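Local coordinates for acetylornithine aminotransferase (PDB 2EH6), which catalyses the pyridoxal-phosphate-dependent transfer of an amino group from N(2)-acetyl-L-ornithine to 2-oxoglutarate, a step of arginine biosynthesis, at residues 28-33 against 335-340; 97-102 against 132-137; 210-215 against 236-241; 247-252 against 275-280; 318-323 against 352-357. All coordinates share one frame; numbering follows the deposited sequence.

Interaction 1: 28-33 against 335-340; sequences KEYLDF and KALEKG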
# COMPACT_ATOMS: atom_id res chain seq x y z
N LYS A 28 -21.08 22.84 6.46
CA LYS A 28 -22.29 22.04 6.52
C LYS A 28 -21.99 20.68 7.11
O LYS A 28 -20.91 20.12 6.95
CB LYS A 28 -22.83 21.89 5.10
CG LYS A 28 -23.95 20.85 5.01
CD LYS A 28 -24.50 20.72 3.59
CE LYS A 28 -26.00 20.43 3.57
NZ LYS A 28 -26.44 20.20 2.19
N GLU A 29 -22.96 20.19 7.87
CA GLU A 29 -22.84 18.95 8.63
C GLU A 29 -23.45 17.76 7.90
O GLU A 29 -24.53 17.88 7.33
CB GLU A 29 -23.50 19.13 9.99
CG GLU A 29 -23.34 17.97 10.94
CD GLU A 29 -24.01 18.25 12.27
OE1 GLU A 29 -25.25 18.29 12.31
OE2 GLU A 29 -23.28 18.44 13.27
N TYR A 30 -22.77 16.62 7.93
CA TYR A 30 -23.26 15.41 7.28
C TYR A 30 -23.18 14.18 8.18
O TYR A 30 -22.16 13.95 8.82
CB TYR A 30 -22.46 15.11 6.00
CG TYR A 30 -22.41 16.22 4.99
CD1 TYR A 30 -21.49 17.26 5.12
CD2 TYR A 30 -23.25 16.22 3.88
CE1 TYR A 30 -21.41 18.27 4.17
CE2 TYR A 30 -23.17 17.22 2.93
CZ TYR A 30 -22.25 18.24 3.08
OH TYR A 30 -22.16 19.21 2.12
N LEU A 31 -24.26 13.41 8.22
CA LEU A 31 -24.30 12.17 9.00
C LEU A 31 -23.59 11.17 8.07
O LEU A 31 -24.00 10.97 6.93
CB LEU A 31 -25.75 11.74 9.26
CG LEU A 31 -26.06 10.46 10.04
CD1 LEU A 31 -25.32 10.43 11.37
CD2 LEU A 31 -27.56 10.38 10.28
N ASP A 32 -22.52 10.56 8.56
CA ASP A 32 -21.72 9.66 7.76
C ASP A 32 -22.11 8.19 7.78
O ASP A 32 -21.81 7.47 8.73
CB ASP A 32 -20.25 9.82 8.16
CG ASP A 32 -19.31 8.98 7.31
OD1 ASP A 32 -19.74 8.46 6.26
OD2 ASP A 32 -18.13 8.86 7.69
N PHE A 33 -22.78 7.74 6.73
CA PHE A 33 -23.19 6.35 6.62
C PHE A 33 -22.38 5.61 5.56
O PHE A 33 -22.84 4.62 4.98
CB PHE A 33 -24.68 6.24 6.33
CG PHE A 33 -25.52 6.09 7.57
CD1 PHE A 33 -25.46 7.05 8.57
CD2 PHE A 33 -26.32 4.97 7.75
CE1 PHE A 33 -26.19 6.89 9.75
CE2 PHE A 33 -27.04 4.80 8.92
CZ PHE A 33 -26.98 5.77 9.93
N LYS A 335 -29.10 13.57 -3.72
CA LYS A 335 -30.23 14.06 -2.94
C LYS A 335 -29.98 13.88 -1.45
O LYS A 335 -30.28 14.77 -0.65
CB LYS A 335 -31.51 13.34 -3.36
CG LYS A 335 -31.98 13.69 -4.77
CD LYS A 335 -33.18 12.86 -5.20
CE LYS A 335 -33.64 13.24 -6.61
NZ LYS A 335 -34.77 12.40 -7.09
N ALA A 336 -29.44 12.73 -1.08
CA ALA A 336 -29.16 12.46 0.33
C ALA A 336 -28.07 13.42 0.81
O ALA A 336 -28.14 13.96 1.92
CB ALA A 336 -28.70 11.01 0.51
N LEU A 337 -27.08 13.63 -0.04
CA LEU A 337 -25.97 14.53 0.28
C LEU A 337 -26.53 15.92 0.61
O LEU A 337 -26.18 16.51 1.63
CB LEU A 337 -25.02 14.62 -0.91
CG LEU A 337 -23.80 15.53 -0.79
CD1 LEU A 337 -22.88 15.02 0.31
CD2 LEU A 337 -23.06 15.57 -2.12
N GLU A 338 -27.39 16.42 -0.27
CA GLU A 338 -27.99 17.73 -0.08
C GLU A 338 -28.73 17.80 1.25
O GLU A 338 -28.79 18.86 1.88
CB GLU A 338 -28.95 18.01 -1.24
CG GLU A 338 -29.47 19.44 -1.32
CD GLU A 338 -30.49 19.76 -0.25
OE1 GLU A 338 -31.53 19.06 -0.18
OE2 GLU A 338 -30.27 20.72 0.52
N LYS A 339 -29.27 16.67 1.70
CA LYS A 339 -30.00 16.64 2.96
C LYS A 339 -29.13 16.27 4.17
O LYS A 339 -29.65 15.88 5.21
CB LYS A 339 -31.19 15.68 2.87
CG LYS A 339 -32.17 16.03 1.77
CD LYS A 339 -33.60 15.68 2.15
CE LYS A 339 -34.58 16.15 1.09
NZ LYS A 339 -35.95 16.34 1.65
N GLY A 340 -27.82 16.39 4.02
CA GLY A 340 -26.92 16.09 5.12
C GLY A 340 -26.69 14.63 5.44
O GLY A 340 -26.43 14.28 6.60

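Interaction 2: 97-102 against 132-137; sequences ESVEAA and YGSLSA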
# COMPACT_ATOMS: atom_id res chain seq x y z
N GLU A 97 -2.61 -4.79 -1.21
CA GLU A 97 -1.31 -5.37 -0.88
C GLU A 97 -1.53 -6.66 -0.09
O GLU A 97 -0.73 -7.60 -0.18
CB GLU A 97 -0.45 -4.43 -0.04
CG GLU A 97 0.07 -3.20 -0.77
CD GLU A 97 1.21 -2.55 -0.03
OE1 GLU A 97 1.30 -2.71 1.21
OE2 GLU A 97 2.03 -1.88 -0.68
N SER A 98 -2.60 -6.70 0.69
CA SER A 98 -2.92 -7.88 1.50
C SER A 98 -3.32 -9.06 0.62
O SER A 98 -2.83 -10.16 0.80
CB SER A 98 -4.03 -7.55 2.50
OG SER A 98 -3.59 -6.55 3.40
N VAL A 99 -4.23 -8.83 -0.32
CA VAL A 99 -4.64 -9.90 -1.21
C VAL A 99 -3.43 -10.39 -2.00
O VAL A 99 -3.27 -11.59 -2.23
CB VAL A 99 -5.77 -9.43 -2.16
CG1 VAL A 99 -5.97 -10.44 -3.28
CG2 VAL A 99 -7.06 -9.27 -1.36
N GLU A 100 -2.57 -9.47 -2.40
CA GLU A 100 -1.37 -9.83 -3.15
C GLU A 100 -0.50 -10.78 -2.32
O GLU A 100 0.02 -11.78 -2.83
CB GLU A 100 -0.55 -8.58 -3.50
CG GLU A 100 -1.20 -7.62 -4.49
CD GLU A 100 -0.85 -7.94 -5.94
OE1 GLU A 100 -0.02 -8.83 -6.19
OE2 GLU A 100 -1.40 -7.27 -6.85
N ALA A 101 -0.34 -10.47 -1.03
CA ALA A 101 0.46 -11.31 -0.13
C ALA A 101 -0.16 -12.70 -0.00
O ALA A 101 0.56 -13.69 0.08
CB ALA A 101 0.57 -10.65 1.25
N ALA A 102 -1.49 -12.76 0.02
CA ALA A 102 -2.19 -14.03 0.14
C ALA A 102 -1.97 -14.91 -1.08
O ALA A 102 -1.70 -16.11 -0.95
CB ALA A 102 -3.68 -13.79 0.34
N TYR A 132 -1.80 -5.59 -9.93
CA TYR A 132 -1.93 -6.76 -10.79
C TYR A 132 -2.39 -8.10 -10.22
O TYR A 132 -3.25 -8.74 -10.81
CB TYR A 132 -0.65 -6.94 -11.61
CG TYR A 132 -0.69 -6.15 -12.90
CD1 TYR A 132 -1.37 -6.64 -14.01
CD2 TYR A 132 -0.09 -4.89 -12.98
CE1 TYR A 132 -1.46 -5.88 -15.19
CE2 TYR A 132 -0.18 -4.13 -14.15
CZ TYR A 132 -0.86 -4.63 -15.25
OH TYR A 132 -0.96 -3.88 -16.39
N GLY A 133 -1.82 -8.52 -9.10
CA GLY A 133 -2.24 -9.79 -8.52
C GLY A 133 -3.70 -9.74 -8.12
O GLY A 133 -4.49 -10.62 -8.47
N SER A 134 -4.06 -8.70 -7.39
CA SER A 134 -5.44 -8.53 -6.93
C SER A 134 -6.38 -8.23 -8.08
O SER A 134 -7.55 -8.62 -8.05
CB SER A 134 -5.53 -7.40 -5.90
OG SER A 134 -4.61 -7.61 -4.83
N LEU A 135 -5.87 -7.53 -9.08
CA LEU A 135 -6.69 -7.18 -10.23
C LEU A 135 -7.06 -8.46 -10.98
O LEU A 135 -8.16 -8.58 -11.51
CB LEU A 135 -5.94 -6.24 -11.17
CG LEU A 135 -6.74 -5.73 -12.38
CD1 LEU A 135 -7.98 -4.99 -11.89
CD2 LEU A 135 -5.88 -4.81 -13.23
N SER A 136 -6.14 -9.41 -11.00
CA SER A 136 -6.39 -10.68 -11.67
C SER A 136 -7.46 -11.48 -10.93
O SER A 136 -8.27 -12.17 -11.56
CB SER A 136 -5.10 -11.49 -11.78
OG SER A 136 -4.13 -10.76 -12.51
N ALA A 137 -7.48 -11.37 -9.61
CA ALA A 137 -8.48 -12.09 -8.80
C ALA A 137 -9.84 -11.41 -8.88
O ALA A 137 -10.88 -12.05 -8.68
CB ALA A 137 -8.02 -12.15 -7.35

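Interaction 3: 210-215 against 236-241; sequences IIDEVQ and VIALAK. With PLP (pyridoxal-5'-phosphate), chain C.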
# COMPACT_ATOMS: atom_id res chain seq x y z
N ILE A 210 -9.12 -18.97 0.69
CA ILE A 210 -8.65 -17.62 1.00
C ILE A 210 -9.84 -16.69 1.03
O ILE A 210 -10.49 -16.48 0.00
CB ILE A 210 -7.66 -17.13 -0.07
CG1 ILE A 210 -6.51 -18.13 -0.22
CG2 ILE A 210 -7.13 -15.74 0.31
CD1 ILE A 210 -5.71 -17.96 -1.49
N ILE A 211 -10.14 -16.16 2.20
CA ILE A 211 -11.27 -15.26 2.33
C ILE A 211 -10.78 -13.82 2.45
O ILE A 211 -9.96 -13.49 3.31
CB ILE A 211 -12.14 -15.61 3.57
CG1 ILE A 211 -12.60 -17.07 3.46
CG2 ILE A 211 -13.34 -14.68 3.65
CD1 ILE A 211 -13.42 -17.55 4.65
N ASP A 212 -11.30 -12.98 1.57
CA ASP A 212 -10.94 -11.57 1.56
C ASP A 212 -11.85 -10.85 2.55
O ASP A 212 -13.02 -10.62 2.26
CB ASP A 212 -11.16 -10.99 0.15
CG ASP A 212 -10.77 -9.53 0.06
OD1 ASP A 212 -10.77 -8.83 1.10
OD2 ASP A 212 -10.49 -9.06 -1.06
N GLU A 213 -11.33 -10.51 3.73
CA GLU A 213 -12.14 -9.81 4.72
C GLU A 213 -11.76 -8.33 4.85
O GLU A 213 -12.00 -7.70 5.88
CB GLU A 213 -12.02 -10.50 6.08
CG GLU A 213 -12.67 -11.88 6.08
CD GLU A 213 -13.78 -12.03 7.10
OE1 GLU A 213 -14.42 -11.00 7.44
OE2 GLU A 213 -14.01 -13.17 7.54
N VAL A 214 -11.20 -7.77 3.79
CA VAL A 214 -10.81 -6.36 3.79
C VAL A 214 -11.99 -5.47 4.11
O VAL A 214 -11.87 -4.52 4.87
CB VAL A 214 -10.22 -5.95 2.42
CG1 VAL A 214 -10.13 -4.42 2.30
CG2 VAL A 214 -8.83 -6.55 2.27
N GLN A 215 -13.14 -5.80 3.53
CA GLN A 215 -14.36 -5.04 3.75
C GLN A 215 -15.23 -5.57 4.88
O GLN A 215 -15.78 -4.80 5.66
CB GLN A 215 -15.18 -5.01 2.45
CG GLN A 215 -16.61 -4.50 2.63
CD GLN A 215 -16.80 -3.06 2.22
OE1 GLN A 215 -17.40 -2.77 1.18
NE2 GLN A 215 -16.27 -2.13 3.02
N VAL A 236 -6.28 -18.76 4.83
CA VAL A 236 -5.75 -17.40 4.82
C VAL A 236 -6.88 -16.38 4.69
O VAL A 236 -7.86 -16.62 3.99
CB VAL A 236 -4.80 -17.16 3.62
CG1 VAL A 236 -4.14 -15.79 3.74
CG2 VAL A 236 -3.73 -18.25 3.56
N ILE A 237 -6.75 -15.26 5.39
CA ILE A 237 -7.74 -14.19 5.26
C ILE A 237 -6.97 -12.89 5.06
O ILE A 237 -5.83 -12.77 5.51
CB ILE A 237 -8.67 -14.06 6.50
CG1 ILE A 237 -7.85 -13.70 7.74
CG2 ILE A 237 -9.45 -15.37 6.70
CD1 ILE A 237 -8.72 -13.37 8.95
N ALA A 238 -7.59 -11.94 4.37
CA ALA A 238 -6.96 -10.64 4.12
C ALA A 238 -7.77 -9.60 4.88
O ALA A 238 -9.00 -9.66 4.91
CB ALA A 238 -6.95 -10.33 2.62
N LEU A 239 -7.08 -8.64 5.49
CA LEU A 239 -7.74 -7.59 6.26
C LEU A 239 -7.16 -6.24 5.92
O LEU A 239 -6.02 -6.14 5.48
CB LEU A 239 -7.53 -7.83 7.76
CG LEU A 239 -8.06 -9.13 8.39
CD1 LEU A 239 -7.38 -9.34 9.73
CD2 LEU A 239 -9.58 -9.06 8.54
N ALA A 240 -7.95 -5.19 6.13
CA ALA A 240 -7.52 -3.82 5.90
C ALA A 240 -8.65 -2.87 6.26
O ALA A 240 -9.43 -3.14 7.18
CB ALA A 240 -7.11 -3.62 4.44
N LYS A 241 -8.75 -1.76 5.54
CA LYS A 241 -9.77 -0.76 5.79
C LYS A 241 -10.01 -0.47 7.28
O LYS A 241 -9.16 0.12 7.95
CB LYS A 241 -11.08 -1.17 5.09
CG LYS A 241 -10.99 -1.11 3.56
CD LYS A 241 -12.35 -1.07 2.89
CE LYS A 241 -12.24 -0.73 1.39
NZ LYS A 241 -11.90 -1.96 0.64
N1 PLP C . -10.80 -6.32 -1.33
C2 PLP C . -12.02 -6.02 -0.84
C2A PLP C . -13.00 -7.11 -0.52
C3 PLP C . -12.39 -4.67 -0.63
O3 PLP C . -13.62 -4.36 -0.14
C4 PLP C . -11.44 -3.64 -0.95
C4A PLP C . -11.82 -2.23 -0.71
C5 PLP C . -10.14 -4.02 -1.47
C6 PLP C . -9.87 -5.39 -1.65
C5A PLP C . -9.10 -2.97 -1.83
O4P PLP C . -8.53 -2.44 -0.64
P PLP C . -7.42 -1.32 -1.02
O1P PLP C . -6.86 -0.78 0.24
O2P PLP C . -6.25 -1.92 -1.91
O3P PLP C . -8.14 -0.13 -1.84
O HOH W 1 -10.34 -5.76 7.34

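Interaction 4: 247-252 against 275-280; sequences VPIGAI and PLACRA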
# COMPACT_ATOMS: atom_id res chain seq x y z
N VAL A 247 -6.18 5.05 9.68
CA VAL A 247 -4.75 4.98 9.37
C VAL A 247 -4.55 3.81 8.40
O VAL A 247 -5.10 2.72 8.62
CB VAL A 247 -3.92 4.75 10.65
CG1 VAL A 247 -2.44 4.63 10.31
CG2 VAL A 247 -4.16 5.90 11.64
N PRO A 248 -3.78 4.01 7.31
CA PRO A 248 -3.56 2.92 6.34
C PRO A 248 -2.89 1.70 6.96
O PRO A 248 -1.86 1.82 7.61
CB PRO A 248 -2.68 3.56 5.28
CG PRO A 248 -3.03 5.04 5.38
CD PRO A 248 -3.11 5.24 6.86
N ILE A 249 -3.49 0.54 6.75
CA ILE A 249 -2.94 -0.70 7.27
C ILE A 249 -3.60 -1.87 6.56
O ILE A 249 -4.72 -1.76 6.08
CB ILE A 249 -3.17 -0.82 8.81
CG1 ILE A 249 -2.41 -2.03 9.37
CG2 ILE A 249 -4.66 -0.95 9.10
CD1 ILE A 249 -2.42 -2.12 10.90
N GLY A 250 -2.88 -2.98 6.48
CA GLY A 250 -3.42 -4.16 5.84
C GLY A 250 -2.71 -5.36 6.44
O GLY A 250 -1.72 -5.20 7.14
N ALA A 251 -3.23 -6.55 6.18
CA ALA A 251 -2.59 -7.74 6.71
C ALA A 251 -3.24 -9.01 6.23
O ALA A 251 -4.40 -9.01 5.79
CB ALA A 251 -2.61 -7.72 8.24
N ILE A 252 -2.47 -10.09 6.27
CA ILE A 252 -3.03 -11.38 5.96
C ILE A 252 -2.73 -12.19 7.21
O ILE A 252 -1.72 -11.97 7.88
CB ILE A 252 -2.37 -12.07 4.74
CG1 ILE A 252 -0.87 -12.24 4.96
CG2 ILE A 252 -2.68 -11.29 3.47
CD1 ILE A 252 -0.22 -13.17 3.93
N PRO A 275 4.97 1.52 13.52
CA PRO A 275 4.33 1.76 14.82
C PRO A 275 3.06 2.61 14.84
O PRO A 275 2.23 2.47 15.74
CB PRO A 275 5.46 2.36 15.67
CG PRO A 275 6.34 3.02 14.64
CD PRO A 275 6.36 2.01 13.52
N LEU A 276 2.89 3.48 13.85
CA LEU A 276 1.69 4.32 13.82
C LEU A 276 0.47 3.48 13.43
O LEU A 276 -0.58 3.57 14.07
CB LEU A 276 1.88 5.46 12.82
CG LEU A 276 0.80 6.55 12.87
CD1 LEU A 276 0.88 7.27 14.21
CD2 LEU A 276 1.00 7.53 11.73
N ALA A 277 0.61 2.67 12.39
CA ALA A 277 -0.47 1.82 11.93
C ALA A 277 -0.84 0.79 13.00
O ALA A 277 -2.02 0.51 13.24
CB ALA A 277 -0.05 1.10 10.64
N CYS A 278 0.17 0.22 13.64
CA CYS A 278 -0.08 -0.79 14.67
C CYS A 278 -0.72 -0.20 15.92
O CYS A 278 -1.52 -0.86 16.57
CB CYS A 278 1.23 -1.51 15.01
SG CYS A 278 1.81 -2.62 13.69
N ARG A 279 -0.39 1.04 16.25
CA ARG A 279 -0.98 1.68 17.42
C ARG A 279 -2.47 1.86 17.13
O ARG A 279 -3.33 1.66 18.00
CB ARG A 279 -0.31 3.03 17.68
CG ARG A 279 -0.71 3.73 18.98
CD ARG A 279 -0.16 3.03 20.23
NE ARG A 279 -0.49 3.77 21.45
CZ ARG A 279 0.25 4.75 21.97
NH1 ARG A 279 1.38 5.13 21.39
NH2 ARG A 279 -0.15 5.36 23.08
N ALA A 280 -2.79 2.24 15.90
CA ALA A 280 -4.17 2.44 15.50
C ALA A 280 -4.93 1.12 15.55
O ALA A 280 -6.01 1.03 16.13
CB ALA A 280 -4.23 3.03 14.09

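Interaction 5: 318-323 against 352-357; sequences GLMLGL and RFLPPL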
# COMPACT_ATOMS: atom_id res chain seq x y z
N GLY A 318 -25.24 -7.28 9.83
CA GLY A 318 -24.63 -6.34 10.75
C GLY A 318 -24.76 -4.91 10.26
O GLY A 318 -25.87 -4.43 10.02
N LEU A 319 -23.63 -4.22 10.11
CA LEU A 319 -23.64 -2.85 9.62
C LEU A 319 -23.08 -2.74 8.20
O LEU A 319 -22.55 -1.70 7.80
CB LEU A 319 -22.89 -1.92 10.58
CG LEU A 319 -23.63 -1.62 11.89
CD1 LEU A 319 -22.81 -0.70 12.78
CD2 LEU A 319 -24.98 -0.99 11.58
N MET A 320 -23.19 -3.84 7.46
CA MET A 320 -22.78 -3.85 6.06
C MET A 320 -24.10 -4.17 5.37
O MET A 320 -24.43 -5.34 5.13
CB MET A 320 -21.76 -4.95 5.75
CG MET A 320 -21.27 -4.85 4.31
SD MET A 320 -20.14 -6.14 3.79
CE MET A 320 -18.74 -5.72 4.70
N LEU A 321 -24.86 -3.13 5.06
CA LEU A 321 -26.16 -3.32 4.45
C LEU A 321 -26.30 -2.65 3.09
O LEU A 321 -25.60 -1.70 2.78
CB LEU A 321 -27.24 -2.81 5.40
CG LEU A 321 -27.27 -3.47 6.78
CD1 LEU A 321 -28.18 -2.70 7.72
CD2 LEU A 321 -27.74 -4.91 6.64
N GLY A 322 -27.24 -3.16 2.31
CA GLY A 322 -27.49 -2.60 1.00
C GLY A 322 -28.97 -2.61 0.68
O GLY A 322 -29.72 -3.45 1.17
N LEU A 323 -29.39 -1.66 -0.15
CA LEU A 323 -30.78 -1.57 -0.57
C LEU A 323 -30.76 -1.56 -2.09
O LEU A 323 -30.33 -0.58 -2.71
CB LEU A 323 -31.42 -0.28 -0.03
CG LEU A 323 -32.88 0.01 -0.41
CD1 LEU A 323 -33.78 -1.13 0.05
CD2 LEU A 323 -33.31 1.32 0.22
N ARG A 352 -25.34 1.29 -0.78
CA ARG A 352 -24.57 0.58 0.24
C ARG A 352 -24.41 1.48 1.46
O ARG A 352 -24.12 2.67 1.32
CB ARG A 352 -23.20 0.19 -0.33
CG ARG A 352 -22.25 -0.42 0.69
CD ARG A 352 -20.96 -0.93 0.04
NE ARG A 352 -20.37 0.04 -0.88
CZ ARG A 352 -19.14 -0.05 -1.37
NH1 ARG A 352 -18.36 -1.07 -1.02
NH2 ARG A 352 -18.69 0.86 -2.22
N PHE A 353 -24.63 0.91 2.64
CA PHE A 353 -24.51 1.66 3.89
C PHE A 353 -23.40 1.06 4.74
O PHE A 353 -23.42 -0.13 5.04
CB PHE A 353 -25.83 1.60 4.66
CG PHE A 353 -27.04 1.94 3.83
CD1 PHE A 353 -27.28 3.25 3.42
CD2 PHE A 353 -27.92 0.94 3.42
CE1 PHE A 353 -28.37 3.57 2.62
CE2 PHE A 353 -29.02 1.24 2.61
CZ PHE A 353 -29.24 2.56 2.21
N LEU A 354 -22.43 1.89 5.11
CA LEU A 354 -21.29 1.45 5.91
C LEU A 354 -21.01 2.48 7.00
O LEU A 354 -19.93 3.06 7.05
CB LEU A 354 -20.05 1.30 5.03
CG LEU A 354 -20.09 0.20 3.97
CD1 LEU A 354 -18.90 0.36 3.02
CD2 LEU A 354 -20.06 -1.17 4.65
N PRO A 355 -21.98 2.71 7.89
CA PRO A 355 -21.77 3.69 8.96
C PRO A 355 -20.67 3.24 9.93
O PRO A 355 -20.29 2.07 9.96
CB PRO A 355 -23.13 3.75 9.63
CG PRO A 355 -23.64 2.35 9.47
CD PRO A 355 -23.30 2.06 8.03
N PRO A 356 -20.15 4.18 10.73
CA PRO A 356 -19.10 3.82 11.70
C PRO A 356 -19.71 2.79 12.64
O PRO A 356 -20.92 2.79 12.84
CB PRO A 356 -18.81 5.15 12.39
CG PRO A 356 -19.09 6.16 11.30
CD PRO A 356 -20.39 5.63 10.73
N LEU A 357 -18.89 1.93 13.21
CA LEU A 357 -19.43 0.90 14.08
C LEU A 357 -19.96 1.42 15.42
O LEU A 357 -20.60 0.69 16.17
CB LEU A 357 -18.39 -0.21 14.29
CG LEU A 357 -17.86 -0.83 12.98
CD1 LEU A 357 -16.95 -2.01 13.30
CD2 LEU A 357 -19.03 -1.28 12.09

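Interaction 1: 28-33 against 335-340
Tyr30 overlaps Leu337 at one corner of its ring, where CE2 comes to 3.4 Å from Leu337 CD1, the two side chains slanting across each other. The carbonyl oxygen of Leu337 meets the same corner at the ring's edge, near its plane. This is the end of helix 330-338, closed by a Schellman motif with Gly340 as the C-prime residue: Gly340 N returns to Leu337 O in a 2.9 Å bond, and the positive phi of 75° that the turn needs comes easily to a glycine. A side chain there would also crowd the carbonyl oxygen of Glu29. Released from the helix, the chain runs on as strand 341-346 beside strand 29-32, and Gly340 O already takes the nearly straight 2.8 Å bond from Leu31 N.

Lys28 reaches the same helix end. With CG anti to the backbone N (chi1 169°) and a bend at chi3, its long arm sets NZ 2.7 Å from Glu338 O, approaching from above the carbonyl plane. The ammonium group probably eases the negative end of the helix dipole, while the carboxylate of Glu338 stays too far for a salt bridge. Replacing Lys28 by alanine removes the ammonium group, and Glu338 O would probably lose this donor and the helix end a nearby positive charge. The phenol end of Tyr30 is fixed by a hydrogen bond from OH to Asp24 OD2. At the base of the same residue, Tyr30 CA directs its hydrogen to Gly340 O, 3.4 Å away.

Interaction 2: 97-102 against 132-137
Glu100 OE2 is gripped at the start of helix 132-137: Ser134 N donates to it at 3.1 Å, Gly133 N adds a weak bond at 2.6 Å with a poor angle, and Thr131 OG1 supplies a further hydrogen bond. Ser134 N comes from well above the carboxylate plane. The acid lies at the amino end of the helix, where backbone N-H groups lack partners within the turn and the helix dipole probably steadies the charge. The bend at chi2 (-90°) turns the carboxylate toward this end. A side chain on Gly133 would run into Glu100 OE1, and its absence lets the acid come close.

The two helices belong to the large domain of a fold type I aminotransferase and cross nearly at right angles (83°), their axes 8.2 Å apart. The contact is part of the dimer interface: Glu100 OE1 accepts from Tyr132 N of the second subunit, and the reciprocal bond is made too.

Beside the acid, Val99 presses CB to 3.4 Å from Ser134 OG, with CG1 alongside. That hydroxyl is hydrogen-bonded to Thr96 OG1 of the cofactor site, and Glu100 CG packs against it at 3.4 Å.

Interaction 3: 210-215 against 236-241
Val214 and Lys241 cross at about a right angle, Val214 CG1 lying 3.5 Å from Lys241 NZ. The valine is also spread beneath one face of the pyridoxal ring, with CG1 3.6 Å from C4 of the cofactor and CB below C2. Lys241 approaches the ring from its C4 substituent: its chain is extended through chi2 and chi3, then a turn at chi4 (82°) delivers NZ to C4A at 1.4 Å, a covalent link consistent with the internal aldimine of this family. Gln215 CB closes on the cofactor's O3.

The scaffold is the parallel pair of strands 208-212 and 236-239 in the seven-stranded mixed sheet of the fold type I aminotransferases, whose carboxy ends here carry the cofactor. Ile211 N bonds to Val236 O, and Ala238 N returns to Ile211 O at 3.0 Å. Ile210, Asp212, Val236 and Ala238 turn to one face of the sheet, Ile211 and Ile237 to the other.

Asp212 extends CG anti to the backbone N (chi1 -179°), which puts OD2 2.8 Å from N1 of the ring, as in relatives whose aspartate supports the pyridine nitrogen; His128 ND1 bonds the same oxygen. OD1 accepts from Val214 N at 2.9 Å in an Asx turn, so one carboxylate positions both the ring nitrogen and the valine beneath the ring. Beyond the strands a water accepts from Ala240 N at 2.7 Å and lies 2.9 Å from Glu213 O.

Interaction 4: 247-252 against 275-280
Peptide units are the flat groups that matter between Ile249 and Ala277, for neither segment brings an aromatic ring. The carbonyl oxygen of Pro248 lies 3.6 Å from Ala277 CB, and Ile249 CD1 reaches the carbonyl oxygen of Ala277 at 3.5 Å. The Ala277 methyl thus touches both the carbonyl oxygen of Pro248 and the isoleucine chain, CD1 of which lies 4.0 Å from CB.

Val247 adds apolar packing, spreading its two branches over one side of the helix: CG1 touches Ala277 CA at 3.8 Å, while CG2 meets Ala280 CB at 3.8 Å, so that it bridges two residues three apart on successive turns. With CG1 of Ile249 anti to the backbone N (chi1 -172°), the chain stretches out from the loop and carries CD1 to the helix backbone. The small methyl groups of the two alanines are consistent with the close approach of this loop to the first turns of helix 275-308; the nearest CA atoms, those of Ile249 and Ala277, are 5.8 Å apart. This is plain hydrophobic packing between the loop that leads into strand 250-255 and the long helix that leads on to the C-terminal part of the chain.

Around it, Leu75 of helix 70-81 packs on Ile249, and Leu53 of helix 47-59 on Val247. The same helix 47-59 receives Arg279 through a salt bridge to Glu55. Pro248 packs on Asn274 of the second subunit and Leu276 meets Leu276 of that subunit. Within the chain, the contact lies where helices 47-59, 70-81 and 275-308 gather beside strand 250-255.

Interaction 5: 318-323 against 352-357
Leu321 and Phe353 form a hydrogen-bonded antiparallel pair, the backbone part of the contact. Phe353 N gives a 2.8 Å bond to Leu321 O, nearly straight at 171°, whereas the return from Leu321 N to Phe353 O is long and weak. Gly322 and Arg352 follow as a non-hydrogen-bonded pair. These rungs join strands 320-324 and 350-353 in the second mixed sheet, that of the smaller domain.

Apolar contacts extend the pairing. The Phe353 ring offers its edge to Leu323 CB, with CE2 at 3.9 Å, and packs CD2 against Leu321; Phe302 of helix 275-308 meets the ring too. With Phe353 cut back to alanine, the contacts to Leu323 and Phe302 go, which would probably open a gap between strand and helix. The Met320 and Leu354 side chains lie side by side, Met320 CG 3.9 Å from Leu354 CD2, and Leu319 slants across Pro355 and Leu357, its CD1 3.9 Å from Leu357 CD2.

Among polar groups, Leu319 O and Phe353 O stand 3.3 Å apart as two acceptors, and Arg220 NH1 bonds Leu319 O. Arg352 turns to Asn344 and, weakly, to Gln215. The contact is thus mostly apolar, with Arg352 as its polar side chain, extending toward Gln215 of the cofactor site.

Along the chain, interactions 2, 3 and 4 come in series, all nested inside the loop closed by interaction 1; interaction 5 crosses interaction 1. Interactions 2, 3 and 4 gather in the large domain: interactions 2 and 3 have centres about 11 Å apart, and strands 236-239 and 250-255 are sheet neighbours, with a probable hydrogen bond from Leu239 N to Ala251 O. Interactions 1 and 5 share the other sheet, centres about 16 Å apart, where Phe33 O meets Leu354 N. Interactions 3 and 5 join the two regions, since Gln215 of the cofactor site touches Arg352, Met320 and Leu354. The cofactor thus sits where the two domains meet, and interactions 2 and 4 touch the second subunit.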